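Side-chain contacts in pertussis toxin-like subunit ArtA (Escherichia coli, PDB 4Z9D), which binds NAD and probably acts as the ADP-ribosyltransferase A subunit of a pertussis-like AB5 toxin that inhibits trimeric G proteins: residues 7-12 with 21-26; 59-64 with 77-82; 86-91 with 123-128. The protein carries 2 engineered substitutions. All coordinates share one frame; numbering follows the deposited sequence.

Interactions 1 and 2 both touch the bound NAD and are joined through the central antiparallel sheet, where strands 6-11 and 77-83 are neighbours; the backbone pair Arg9 O to Tyr80 N, 2.8 Å apart, is one of the rungs between them. Interaction 1 grips the pyrophosphate and both ends of the dinucleotide, while helix 57-68 in interaction 2 brings Ile63 against the nicotinamide. Interaction 3 adjoins interaction 1 on the side of strand 23-24: strands 23-24 and 124-125 pair, with Phe23 O and His124 ND1 2.7 Å apart, and the side chain of His124 is about 9 Å from the bound NAD. Ile82 ties interactions 2 and 3, its CG2 lying 3.8 Å from Phe88 CZ.

Interaction 1. Residues 7-12 with 21-26; sequences VYRVDS and DGFRSH. With NAD (nicotinamide-adenine-dinucleotide), chain F.
With CG anti to the backbone N (chi1 174°) and the chain extended as far as NE, Arg9 runs across the ring of Phe23. The methylene CD sits over the centre of one ring face, a CH-pi contact of 3.8 Å from Arg9 CD to the Phe23 centroid. The guanidinium has by then moved past the centre and stands at 79° to the ring, so any cation-pi attraction is long and weak. Asp11, two residues on and on the same side of the strand, slides past the ring in the opposite direction, OD2 lying 3.5 Å from Phe23 CE1. That oxygen also takes a salt bridge from the arginine, Arg9 NH2 to Asp11 OD2 at 2.9 Å, reached on the anti side of the carboxylate and well out of its plane; Arg13 is a second cationic partner. Packing of CD and NE on Phe23 and the bonds to Asp11 OD2 together restrict the guanidinium, which faces the pyrophosphate. Arg9 NH1 donates to NAD O1N in a short bond of 2.5 Å and NH2 to NAD O1A at 2.9 Å, one oxygen on each phosphate, while NH1 also reaches Ala52 O. From segment 21-26, His26 NE2 gives a nearly straight bond of 2.7 Å to NAD O2A, with the adenine N7A over one face of the imidazole. At the other end of the dinucleotide, the backbone of Val10 holds the nicotinamide amide through a pair of hydrogen bonds, Val10 N to NAD O7N (2.9 Å) and NAD N7N to Val10 O. A strand arginine on the pyrophosphate, followed by a backbone clamp on the carboxamide, is characteristic of the NAD site of ADP-ribosylating toxins of the pertussis and cholera type.

Interaction 2. Residues 59-64 with 77-82; sequences ETYNIA and LYRYRI. With NAD (nicotinamide-adenine-dinucleotide), chain F.
Helix 59-64 lies over strand 77-82 with the two axes 9.9 Å apart and running nearly antiparallel, at 155°, which sets Thr60 over Arg79 and Ala64 over Leu77. Arg79 leaves the strand toward the helix and crosses the threonine side chain at about a right angle, its CD coming within 3.3 Å of Thr60 OG1. A bend at chi3 (67°) then turns the guanidinium toward Tyr61, so that NH1 ends 3.4 Å from Tyr61 OH with ring and guanidinium planes 56° apart. One water completes this corner: it donates to Thr60 OG1 at 2.7 Å and accepts from Arg79 NH1 at 2.9 Å, lying in the guanidinium plane and over the centre of one face of the Tyr61 ring. Thr60 OG1 is also bonded to Leu57 O. Asp147 is hydrogen-bonded to Tyr61 OH through OD2 and forms a salt bridge with Arg79 NH2 through OD1, which probably offsets the buried charge. Toward the strand's start the contact becomes apolar, with Ala64 CB 4.0 Å from Leu77 CD1. Ile63, further round the helix, instead places CD1 3.5 Å from NAD C4N. A helix packed on the central antiparallel sheet while placing Ile63 against the nicotinamide, with Tyr67 of the same helix also bonded to NAD, fits the ADP-ribosyltransferase fold.

Interaction 3. Residues 86-91 with 123-128; sequences NIFYPI and EHIPGE
Phe88 meets Ile125 at about a right angle, and the contact builds up toward the far end of the aromatic ring. From CB, which does not itself point at the other segment, a chi1 of -64° swings CG to the amide-nitrogen side of the residue and carries the ring across to the isoleucine. CE2 is the first atom to arrive, 3.8 Å from Ile125 CD1. At the tip, CZ lies 3.6 Å from Ile125 CG1, with CD1 and CG2 of the same isoleucine close by, so three carbons of one side chain gather round a single ring atom. Ile82 of strand 77-83 touches both partners and closes this buried apolar cluster. Nearer the surface, Ile87 lays CG2 against the backbone, 3.6 Å from His124 O, and its CD1 ends 4.2 Å from Pro126 CD, on the proline ring. The CB of His124 points away from segment 86-91. Hydrophobic side chains here join the edge strand 88-90 of the three-stranded sheet to the two-stranded antiparallel sheet of 23-24 and 124-125; Phe88, Ile125 and Ile82 form an apolar interior between sheets, consistent with the ADP-ribosyltransferase fold of the pertussis toxin family.

Interaction 1. Residues 7-12 with 21-26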
loop_
_atom_site.group_PDB
_atom_site.type_symbol
_atom_site.label_atom_id
_atom_site.label_comp_id
_atom_site.label_asym_id
_atom_site.label_seq_id
_atom_site.Cartn_x
_atom_site.Cartn_y
_atom_site.Cartn_z
ATOM N N VAL A 7 0.391 -1.920 8.922
ATOM C CA VAL A 7 0.299 -2.352 7.532
ATOM C C VAL A 7 1.677 -2.447 6.883
ATOM O O VAL A 7 2.674 -1.961 7.432
ATOM C CB VAL A 7 -0.584 -1.388 6.687
ATOM C CG1 VAL A 7 -2.004 -1.334 7.233
ATOM C CG2 VAL A 7 0.017 0.008 6.660
ATOM N N TYR A 8 1.728 -3.099 5.728
ATOM C CA TYR A 8 2.959 -3.196 4.955
ATOM C C TYR A 8 2.878 -2.475 3.616
ATOM O O TYR A 8 1.815 -2.419 2.992
ATOM C CB TYR A 8 3.314 -4.640 4.662
ATOM C CG TYR A 8 3.551 -5.521 5.852
ATOM C CD1 TYR A 8 4.768 -5.499 6.512
ATOM C CD2 TYR A 8 2.585 -6.417 6.272
ATOM C CE1 TYR A 8 5.012 -6.346 7.587
ATOM C CE2 TYR A 8 2.809 -7.255 7.356
ATOM C CZ TYR A 8 4.028 -7.214 8.001
ATOM O OH TYR A 8 4.253 -8.056 9.068
ATOM N N ARG A 9 4.020 -1.995 3.141
ATOM C CA ARG A 9 4.103 -1.482 1.773
ATOM C C ARG A 9 5.395 -1.941 1.120
ATOM O O ARG A 9 6.459 -1.834 1.714
ATOM C CB ARG A 9 4.009 0.056 1.737
ATOM C CG ARG A 9 4.233 0.634 0.327
ATOM C CD ARG A 9 3.888 2.125 0.192
ATOM N NE ARG A 9 4.349 2.619 -1.113
ATOM C CZ ARG A 9 3.715 2.430 -2.261
ATOM N NH1 ARG A 9 2.541 1.810 -2.282
ATOM N NH2 ARG A 9 4.247 2.889 -3.393
ATOM N N VAL A 10 5.284 -2.481 -0.090
ATOM C CA VAL A 10 6.449 -2.798 -0.900
ATOM C C VAL A 10 6.774 -1.595 -1.790
ATOM O O VAL A 10 5.903 -1.089 -2.490
ATOM C CB VAL A 10 6.208 -4.052 -1.753
ATOM C CG1 VAL A 10 7.449 -4.366 -2.601
ATOM C CG2 VAL A 10 5.900 -5.227 -0.850
ATOM N N ASP A 11 8.026 -1.133 -1.755
ATOM C CA ASP A 11 8.441 0.048 -2.523
ATOM C C ASP A 11 9.909 -0.079 -2.945
ATOM O O ASP A 11 10.704 -0.704 -2.250
ATOM C CB ASP A 11 8.215 1.322 -1.689
ATOM C CG ASP A 11 8.118 2.585 -2.547
ATOM O OD1 ASP A 11 9.135 2.959 -3.179
ATOM O OD2 ASP A 11 7.033 3.213 -2.584
ATOM N N SER A 12 10.289 0.559 -4.046
ATOM C CA SER A 12 11.662 0.427 -4.527
ATOM C C SER A 12 12.621 1.419 -3.873
ATOM O O SER A 12 13.840 1.264 -3.961
ATOM C CB SER A 12 11.713 0.612 -6.045
ATOM O OG SER A 12 11.149 1.856 -6.418
ATOM N N ASP A 21 11.499 10.999 4.620
ATOM C CA ASP A 21 10.437 11.680 3.874
ATOM C C ASP A 21 9.053 11.055 3.973
ATOM O O ASP A 21 8.053 11.714 3.689
ATOM C CB ASP A 21 10.818 11.748 2.396
ATOM C CG ASP A 21 12.080 12.540 2.158
ATOM O OD1 ASP A 21 12.442 13.323 3.048
ATOM O OD2 ASP A 21 12.715 12.366 1.095
ATOM N N GLY A 22 8.989 9.790 4.377
ATOM C CA GLY A 22 7.729 9.075 4.340
ATOM C C GLY A 22 7.321 8.790 2.908
ATOM O O GLY A 22 8.147 8.867 1.993
ATOM N N PHE A 23 6.057 8.427 2.714
ATOM C CA PHE A 23 5.509 8.206 1.382
ATOM C C PHE A 23 4.588 9.340 0.982
ATOM O O PHE A 23 3.899 9.897 1.833
ATOM C CB PHE A 23 4.738 6.878 1.315
ATOM C CG PHE A 23 5.582 5.655 1.591
ATOM C CD1 PHE A 23 6.423 5.148 0.614
ATOM C CD2 PHE A 23 5.475 4.970 2.797
ATOM C CE1 PHE A 23 7.187 4.004 0.848
ATOM C CE2 PHE A 23 6.233 3.814 3.033
ATOM C CZ PHE A 23 7.082 3.336 2.058
ATOM N N ARG A 24 4.579 9.694 -0.301
ATOM C CA ARG A 24 3.614 10.666 -0.807
ATOM C C ARG A 24 2.944 10.123 -2.066
ATOM O O ARG A 24 3.589 9.470 -2.891
ATOM C CB ARG A 24 4.290 12.023 -1.086
ATOM C CG ARG A 24 3.347 13.071 -1.683
ATOM C CD ARG A 24 3.865 14.512 -1.511
ATOM N NE ARG A 24 4.014 14.910 -0.111
ATOM C CZ ARG A 24 3.029 15.343 0.678
ATOM N NH1 ARG A 24 3.300 15.679 1.930
ATOM N NH2 ARG A 24 1.780 15.427 0.237
ATOM N N SER A 25 1.646 10.382 -2.217
ATOM C CA SER A 25 0.910 9.867 -3.369
ATOM C C SER A 25 1.388 10.551 -4.641
ATOM O O SER A 25 2.045 11.589 -4.579
ATOM C CB SER A 25 -0.590 10.099 -3.215
ATOM O OG SER A 25 -0.871 11.486 -3.089
ATOM N N HIS A 26 1.054 9.969 -5.787
ATOM C CA HIS A 26 1.383 10.580 -7.078
ATOM C C HIS A 26 0.660 11.911 -7.278
ATOM O O HIS A 26 1.229 12.882 -7.786
ATOM C CB HIS A 26 1.018 9.645 -8.232
ATOM C CG HIS A 26 1.872 8.424 -8.315
ATOM N ND1 HIS A 26 3.155 8.448 -8.822
ATOM C CD2 HIS A 26 1.620 7.132 -7.985
ATOM C CE1 HIS A 26 3.661 7.228 -8.781
ATOM N NE2 HIS A 26 2.753 6.413 -8.282
HETATM P PA NAD F . 3.002 2.992 -6.920
HETATM O O1A NAD F . 2.553 3.629 -5.655
HETATM O O2A NAD F . 2.912 3.751 -8.194
HETATM O O5B NAD F . 4.531 2.483 -6.674
HETATM C C5B NAD F . 5.361 1.894 -7.689
HETATM C C4B NAD F . 6.722 2.620 -7.656
HETATM O O4B NAD F . 6.571 4.004 -8.095
HETATM C C3B NAD F . 7.190 2.743 -6.237
HETATM O O3B NAD F . 7.779 1.466 -5.841
HETATM C C2B NAD F . 8.246 3.794 -6.421
HETATM O O2B NAD F . 9.268 3.247 -7.237
HETATM C C1B NAD F . 7.477 4.807 -7.284
HETATM N N9A NAD F . 6.559 5.789 -6.604
HETATM C C8A NAD F . 5.377 5.670 -6.001
HETATM N N7A NAD F . 4.991 6.887 -5.610
HETATM C C5A NAD F . 5.922 7.768 -5.988
HETATM C C6A NAD F . 6.021 9.103 -5.848
HETATM N N6A NAD F . 5.021 9.715 -5.219
HETATM N N1A NAD F . 7.074 9.797 -6.310
HETATM C C2A NAD F . 8.089 9.100 -6.965
HETATM N N3A NAD F . 7.967 7.710 -7.098
HETATM C C4A NAD F . 6.887 7.079 -6.608
HETATM O O3 NAD F . 2.216 1.639 -7.130
HETATM P PN NAD F . 1.999 0.535 -5.955
HETATM O O1N NAD F . 1.807 1.201 -4.636
HETATM O O2N NAD F . 3.004 -0.537 -6.118
HETATM O O5D NAD F . 0.569 0.005 -6.405
HETATM C C5D NAD F . 0.325 -0.507 -7.722
HETATM C C4D NAD F . -0.837 -1.506 -7.676
HETATM O O4D NAD F . -0.473 -2.453 -6.613
HETATM C C3D NAD F . -2.153 -0.831 -7.246
HETATM O O3D NAD F . -3.281 -1.546 -7.763
HETATM C C2D NAD F . -2.074 -1.059 -5.749
HETATM O O2D NAD F . -3.373 -0.930 -5.130
HETATM C C1D NAD F . -1.547 -2.486 -5.656
HETATM N N1N NAD F . -1.044 -2.750 -4.261
HETATM C C2N NAD F . 0.291 -2.429 -3.908
HETATM C C3N NAD F . 0.784 -2.618 -2.617
HETATM C C7N NAD F . 2.116 -2.311 -2.283
HETATM O O7N NAD F . 2.593 -2.779 -1.112
HETATM N N7N NAD F . 2.853 -1.621 -3.158
HETATM C C4N NAD F . -0.078 -3.135 -1.652
HETATM C C5N NAD F . -1.392 -3.462 -1.982
HETATM C C6N NAD F . -1.891 -3.266 -3.266
#

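Interaction 2. Residues 59-64 with 77-82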
loop_
_atom_site.group_PDB
_atom_site.type_symbol
_atom_site.label_atom_id
_atom_site.label_comp_id
_atom_site.label_asym_id
_atom_site.label_seq_id
_atom_site.Cartn_x
_atom_site.Cartn_y
_atom_site.Cartn_z
ATOM N N GLU A 59 0.876 -11.523 1.387
ATOM C CA GLU A 59 0.636 -10.746 0.175
ATOM C C GLU A 59 1.842 -9.932 -0.272
ATOM O O GLU A 59 2.040 -9.755 -1.472
ATOM C CB GLU A 59 -0.566 -9.805 0.342
ATOM C CG GLU A 59 -1.921 -10.517 0.260
ATOM C CD GLU A 59 -3.111 -9.561 0.291
ATOM O OE1 GLU A 59 -2.886 -8.333 0.390
ATOM O OE2 GLU A 59 -4.269 -10.045 0.206
ATOM N N THR A 60 2.635 -9.407 0.664
ATOM C CA THR A 60 3.792 -8.593 0.263
ATOM C C THR A 60 4.804 -9.374 -0.583
ATOM O O THR A 60 5.375 -8.820 -1.528
ATOM C CB THR A 60 4.541 -7.992 1.461
ATOM O OG1 THR A 60 5.136 -9.035 2.249
ATOM C CG2 THR A 60 3.591 -7.171 2.309
ATOM N N TYR A 61 5.066 -10.629 -0.222
ATOM C CA TYR A 61 5.984 -11.441 -1.028
ATOM C C TYR A 61 5.499 -11.624 -2.465
ATOM O O TYR A 61 6.299 -11.645 -3.416
ATOM C CB TYR A 61 6.200 -12.809 -0.384
ATOM C CG TYR A 61 6.985 -12.735 0.894
ATOM C CD1 TYR A 61 8.355 -12.492 0.872
ATOM C CD2 TYR A 61 6.361 -12.884 2.125
ATOM C CE1 TYR A 61 9.090 -12.421 2.043
ATOM C CE2 TYR A 61 7.086 -12.812 3.307
ATOM C CZ TYR A 61 8.449 -12.580 3.256
ATOM O OH TYR A 61 9.166 -12.507 4.423
ATOM N N ASN A 62 4.192 -11.772 -2.622
ATOM C CA ASN A 62 3.604 -11.976 -3.939
ATOM C C ASN A 62 3.613 -10.713 -4.777
ATOM O O ASN A 62 3.843 -10.759 -5.981
ATOM C CB ASN A 62 2.182 -12.498 -3.804
ATOM C CG ASN A 62 2.132 -13.918 -3.267
ATOM O OD1 ASN A 62 3.095 -14.688 -3.399
ATOM N ND2 ASN A 62 1.005 -14.276 -2.656
ATOM N N ILE A 63 3.329 -9.580 -4.140
ATOM C CA ILE A 63 3.472 -8.281 -4.797
ATOM C C ILE A 63 4.922 -8.055 -5.255
ATOM O O ILE A 63 5.173 -7.620 -6.384
ATOM C CB ILE A 63 3.027 -7.139 -3.852
ATOM C CG1 ILE A 63 1.516 -7.205 -3.619
ATOM C CG2 ILE A 63 3.416 -5.772 -4.406
ATOM C CD1 ILE A 63 1.039 -6.325 -2.454
ATOM N N ALA A 64 5.876 -8.355 -4.379
ATOM C CA ALA A 64 7.281 -8.198 -4.729
ATOM C C ALA A 64 7.666 -9.113 -5.903
ATOM O O ALA A 64 8.422 -8.706 -6.790
ATOM C CB ALA A 64 8.152 -8.489 -3.544
ATOM N N LEU A 77 13.785 -3.983 -3.888
ATOM C CA LEU A 77 12.495 -3.742 -3.282
ATOM C C LEU A 77 12.655 -3.894 -1.784
ATOM O O LEU A 77 13.465 -4.691 -1.312
ATOM C CB LEU A 77 11.440 -4.712 -3.803
ATOM C CG LEU A 77 11.051 -4.562 -5.261
ATOM C CD1 LEU A 77 10.101 -5.686 -5.651
ATOM C CD2 LEU A 77 10.402 -3.209 -5.446
ATOM N N TYR A 78 11.885 -3.110 -1.045
ATOM C CA TYR A 78 11.885 -3.156 0.406
ATOM C C TYR A 78 10.457 -3.381 0.877
ATOM O O TYR A 78 9.511 -2.912 0.244
ATOM C CB TYR A 78 12.432 -1.853 1.001
ATOM C CG TYR A 78 13.839 -1.503 0.553
ATOM C CD1 TYR A 78 14.930 -1.766 1.361
ATOM C CD2 TYR A 78 14.063 -0.884 -0.674
ATOM C CE1 TYR A 78 16.206 -1.431 0.967
ATOM C CE2 TYR A 78 15.343 -0.548 -1.082
ATOM C CZ TYR A 78 16.412 -0.827 -0.256
ATOM O OH TYR A 78 17.693 -0.499 -0.650
ATOM N N ARG A 79 10.298 -4.110 1.974
ATOM C CA ARG A 79 9.010 -4.187 2.645
ATOM C C ARG A 79 9.058 -3.270 3.856
ATOM O O ARG A 79 9.877 -3.475 4.747
ATOM C CB ARG A 79 8.692 -5.624 3.077
ATOM C CG ARG A 79 7.306 -5.797 3.685
ATOM C CD ARG A 79 7.071 -7.199 4.192
ATOM N NE ARG A 79 7.925 -7.530 5.333
ATOM C CZ ARG A 79 8.892 -8.441 5.322
ATOM N NH1 ARG A 79 9.134 -9.145 4.231
ATOM N NH2 ARG A 79 9.602 -8.663 6.417
ATOM N N TYR A 80 8.204 -2.255 3.876
ATOM C CA TYR A 80 8.114 -1.354 5.017
ATOM C C TYR A 80 6.968 -1.753 5.930
ATOM O O TYR A 80 5.880 -2.090 5.456
ATOM C CB TYR A 80 7.925 0.092 4.540
ATOM C CG TYR A 80 9.137 0.674 3.877
ATOM C CD1 TYR A 80 10.093 1.359 4.626
ATOM C CD2 TYR A 80 9.339 0.539 2.510
ATOM C CE1 TYR A 80 11.209 1.897 4.026
ATOM C CE2 TYR A 80 10.462 1.055 1.902
ATOM C CZ TYR A 80 11.391 1.741 2.664
ATOM O OH TYR A 80 12.508 2.272 2.062
ATOM N N ARG A 81 7.209 -1.730 7.237
ATOM C CA ARG A 81 6.126 -1.926 8.192
ATOM C C ARG A 81 5.706 -0.575 8.716
ATOM O O ARG A 81 6.546 0.229 9.102
ATOM C CB ARG A 81 6.537 -2.826 9.357
ATOM C CG ARG A 81 5.316 -3.293 10.134
ATOM C CD ARG A 81 5.661 -3.922 11.474
ATOM N NE ARG A 81 6.706 -4.939 11.394
ATOM C CZ ARG A 81 6.527 -6.232 11.655
ATOM N NH1 ARG A 81 5.329 -6.698 11.990
ATOM N NH2 ARG A 81 7.555 -7.067 11.576
ATOM N N ILE A 82 4.401 -0.324 8.734
ATOM C CA ILE A 82 3.898 1.021 8.989
ATOM C C ILE A 82 2.782 1.035 10.017
ATOM O O ILE A 82 1.859 0.237 9.937
ATOM C CB ILE A 82 3.359 1.663 7.683
ATOM C CG1 ILE A 82 4.377 1.554 6.540
ATOM C CG2 ILE A 82 2.920 3.129 7.904
ATOM C CD1 ILE A 82 3.765 1.817 5.163
HETATM P PA NAD F . 3.002 2.992 -6.920
HETATM O O1A NAD F . 2.553 3.629 -5.655
HETATM O O2A NAD F . 2.912 3.751 -8.194
HETATM O O5B NAD F . 4.531 2.483 -6.674
HETATM C C5B NAD F . 5.361 1.894 -7.689
HETATM C C4B NAD F . 6.722 2.620 -7.656
HETATM O O4B NAD F . 6.571 4.004 -8.095
HETATM C C3B NAD F . 7.190 2.743 -6.237
HETATM O O3B NAD F . 7.779 1.466 -5.841
HETATM C C2B NAD F . 8.246 3.794 -6.421
HETATM O O2B NAD F . 9.268 3.247 -7.237
HETATM C C1B NAD F . 7.477 4.807 -7.284
HETATM N N9A NAD F . 6.559 5.789 -6.604
HETATM C C8A NAD F . 5.377 5.670 -6.001
HETATM N N7A NAD F . 4.991 6.887 -5.610
HETATM C C5A NAD F . 5.922 7.768 -5.988
HETATM C C6A NAD F . 6.021 9.103 -5.848
HETATM N N6A NAD F . 5.021 9.715 -5.219
HETATM N N1A NAD F . 7.074 9.797 -6.310
HETATM C C2A NAD F . 8.089 9.100 -6.965
HETATM N N3A NAD F . 7.967 7.710 -7.098
HETATM C C4A NAD F . 6.887 7.079 -6.608
HETATM O O3 NAD F . 2.216 1.639 -7.130
HETATM P PN NAD F . 1.999 0.535 -5.955
HETATM O O1N NAD F . 1.807 1.201 -4.636
HETATM O O2N NAD F . 3.004 -0.537 -6.118
HETATM O O5D NAD F . 0.569 0.005 -6.405
HETATM C C5D NAD F . 0.325 -0.507 -7.722
HETATM C C4D NAD F . -0.837 -1.506 -7.676
HETATM O O4D NAD F . -0.473 -2.453 -6.613
HETATM C C3D NAD F . -2.153 -0.831 -7.246
HETATM O O3D NAD F . -3.281 -1.546 -7.763
HETATM C C2D NAD F . -2.074 -1.059 -5.749
HETATM O O2D NAD F . -3.373 -0.930 -5.130
HETATM C C1D NAD F . -1.547 -2.486 -5.656
HETATM N N1N NAD F . -1.044 -2.750 -4.261
HETATM C C2N NAD F . 0.291 -2.429 -3.908
HETATM C C3N NAD F . 0.784 -2.618 -2.617
HETATM C C7N NAD F . 2.116 -2.311 -2.283
HETATM O O7N NAD F . 2.593 -2.779 -1.112
HETATM N N7N NAD F . 2.853 -1.621 -3.158
HETATM C C4N NAD F . -0.078 -3.135 -1.652
HETATM C C5N NAD F . -1.392 -3.462 -1.982
HETATM C C6N NAD F . -1.891 -3.266 -3.266
HETATM O O HOH W 1 7.740 -9.375 1.745
#

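Interaction 3. Residues 86-91 with 123-128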
loop_
_atom_site.group_PDB
_atom_site.type_symbol
_atom_site.label_atom_id
_atom_site.label_comp_id
_atom_site.label_asym_id
_atom_site.label_seq_id
_atom_site.Cartn_x
_atom_site.Cartn_y
_atom_site.Cartn_z
ATOM N N ASN A 86 -5.594 7.468 11.236
ATOM C CA ASN A 86 -6.836 7.882 10.575
ATOM C C ASN A 86 -6.636 8.342 9.121
ATOM O O ASN A 86 -7.592 8.668 8.426
ATOM C CB ASN A 86 -7.529 8.991 11.368
ATOM C CG ASN A 86 -8.178 8.491 12.656
ATOM O OD1 ASN A 86 -8.665 9.294 13.451
ATOM N ND2 ASN A 86 -8.205 7.170 12.858
ATOM N N ILE A 87 -5.383 8.368 8.687
ATOM C CA ILE A 87 -5.006 8.650 7.307
ATOM C C ILE A 87 -5.275 7.429 6.414
ATOM O O ILE A 87 -5.411 7.545 5.193
ATOM C CB ILE A 87 -3.482 9.013 7.243
ATOM C CG1 ILE A 87 -3.164 10.216 8.138
ATOM C CG2 ILE A 87 -2.985 9.235 5.808
ATOM C CD1 ILE A 87 -1.674 10.523 8.240
ATOM N N PHE A 88 -5.408 6.273 7.058
ATOM C CA PHE A 88 -5.542 4.978 6.394
ATOM C C PHE A 88 -6.991 4.527 6.395
ATOM O O PHE A 88 -7.688 4.662 7.400
ATOM C CB PHE A 88 -4.673 3.919 7.086
ATOM C CG PHE A 88 -3.188 4.189 7.012
ATOM C CD1 PHE A 88 -2.625 5.257 7.705
ATOM C CD2 PHE A 88 -2.353 3.357 6.272
ATOM C CE1 PHE A 88 -1.263 5.500 7.670
ATOM C CE2 PHE A 88 -0.983 3.591 6.223
ATOM C CZ PHE A 88 -0.436 4.666 6.926
ATOM N N TYR A 89 -7.437 3.987 5.271
ATOM C CA TYR A 89 -8.813 3.489 5.113
ATOM C C TYR A 89 -8.815 2.082 4.543
ATOM O O TYR A 89 -8.199 1.851 3.513
ATOM C CB TYR A 89 -9.623 4.381 4.163
ATOM C CG TYR A 89 -9.880 5.791 4.634
ATOM C CD1 TYR A 89 -8.900 6.775 4.533
ATOM C CD2 TYR A 89 -11.131 6.156 5.120
ATOM C CE1 TYR A 89 -9.152 8.078 4.953
ATOM C CE2 TYR A 89 -11.390 7.459 5.534
ATOM C CZ TYR A 89 -10.402 8.404 5.446
ATOM O OH TYR A 89 -10.668 9.689 5.855
ATOM N N PRO A 90 -9.484 1.136 5.210
ATOM C CA PRO A 90 -9.776 -0.130 4.531
ATOM C C PRO A 90 -10.688 0.156 3.338
ATOM O O PRO A 90 -11.528 1.052 3.435
ATOM C CB PRO A 90 -10.502 -0.959 5.601
ATOM C CG PRO A 90 -10.211 -0.266 6.902
ATOM C CD PRO A 90 -10.070 1.189 6.554
ATOM N N ILE A 91 -10.556 -0.575 2.235
ATOM C CA ILE A 91 -11.284 -0.163 1.036
ATOM C C ILE A 91 -12.763 -0.570 1.025
ATOM O O ILE A 91 -13.562 0.023 0.312
ATOM C CB ILE A 91 -10.617 -0.710 -0.252
ATOM C CG1 ILE A 91 -10.604 -2.234 -0.280
ATOM C CG2 ILE A 91 -9.199 -0.159 -0.403
ATOM C CD1 ILE A 91 -10.034 -2.785 -1.565
ATOM N N GLU A 123 -2.904 10.741 0.469
ATOM C CA GLU A 123 -1.907 11.810 0.280
ATOM C C GLU A 123 -0.497 11.515 0.820
ATOM O O GLU A 123 0.479 11.597 0.072
ATOM C CB GLU A 123 -2.398 13.144 0.880
ATOM C CG GLU A 123 -1.588 14.336 0.338
ATOM C CD GLU A 123 -1.830 15.668 1.061
ATOM O OE1 GLU A 123 -2.981 15.965 1.458
ATOM O OE2 GLU A 123 -0.843 16.411 1.245
ATOM N N HIS A 124 -0.369 11.189 2.100
ATOM C CA HIS A 124 0.962 11.190 2.717
ATOM C C HIS A 124 1.021 10.337 3.969
ATOM O O HIS A 124 0.213 10.507 4.868
ATOM C CB HIS A 124 1.378 12.637 3.065
ATOM C CG HIS A 124 2.690 12.748 3.778
ATOM N ND1 HIS A 124 3.865 12.224 3.271
ATOM C CD2 HIS A 124 3.022 13.313 4.964
ATOM C CE1 HIS A 124 4.853 12.463 4.114
ATOM N NE2 HIS A 124 4.372 13.116 5.150
ATOM N N ILE A 125 1.991 9.436 4.016
ATOM C CA ILE A 125 2.362 8.734 5.241
ATOM C C ILE A 125 3.665 9.312 5.775
ATOM O O ILE A 125 4.692 9.184 5.133
ATOM C CB ILE A 125 2.565 7.225 4.985
ATOM C CG1 ILE A 125 1.294 6.603 4.400
ATOM C CG2 ILE A 125 3.020 6.494 6.268
ATOM C CD1 ILE A 125 1.535 5.192 3.816
ATOM N N PRO A 126 3.636 9.930 6.964
ATOM C CA PRO A 126 4.874 10.465 7.539
ATOM C C PRO A 126 5.955 9.408 7.816
ATOM O O PRO A 126 5.646 8.248 8.118
ATOM C CB PRO A 126 4.399 11.103 8.854
ATOM C CG PRO A 126 2.922 11.324 8.677
ATOM C CD PRO A 126 2.458 10.209 7.796
ATOM N N GLY A 127 7.218 9.816 7.722
ATOM C CA GLY A 127 8.328 8.954 8.088
ATOM C C GLY A 127 8.218 8.420 9.500
ATOM O O GLY A 127 8.589 7.272 9.769
ATOM N N GLU A 128 7.680 9.243 10.398
ATOM C CA GLU A 128 7.519 8.872 11.797
ATOM C C GLU A 128 6.549 7.703 12.016
ATOM O O GLU A 128 6.553 7.090 13.082
ATOM C CB GLU A 128 7.081 10.096 12.610
ATOM C CG GLU A 128 8.264 10.998 12.950
ATOM C CD GLU A 128 7.864 12.322 13.581
ATOM O OE1 GLU A 128 8.721 12.915 14.280
ATOM O OE2 GLU A 128 6.711 12.775 13.374
#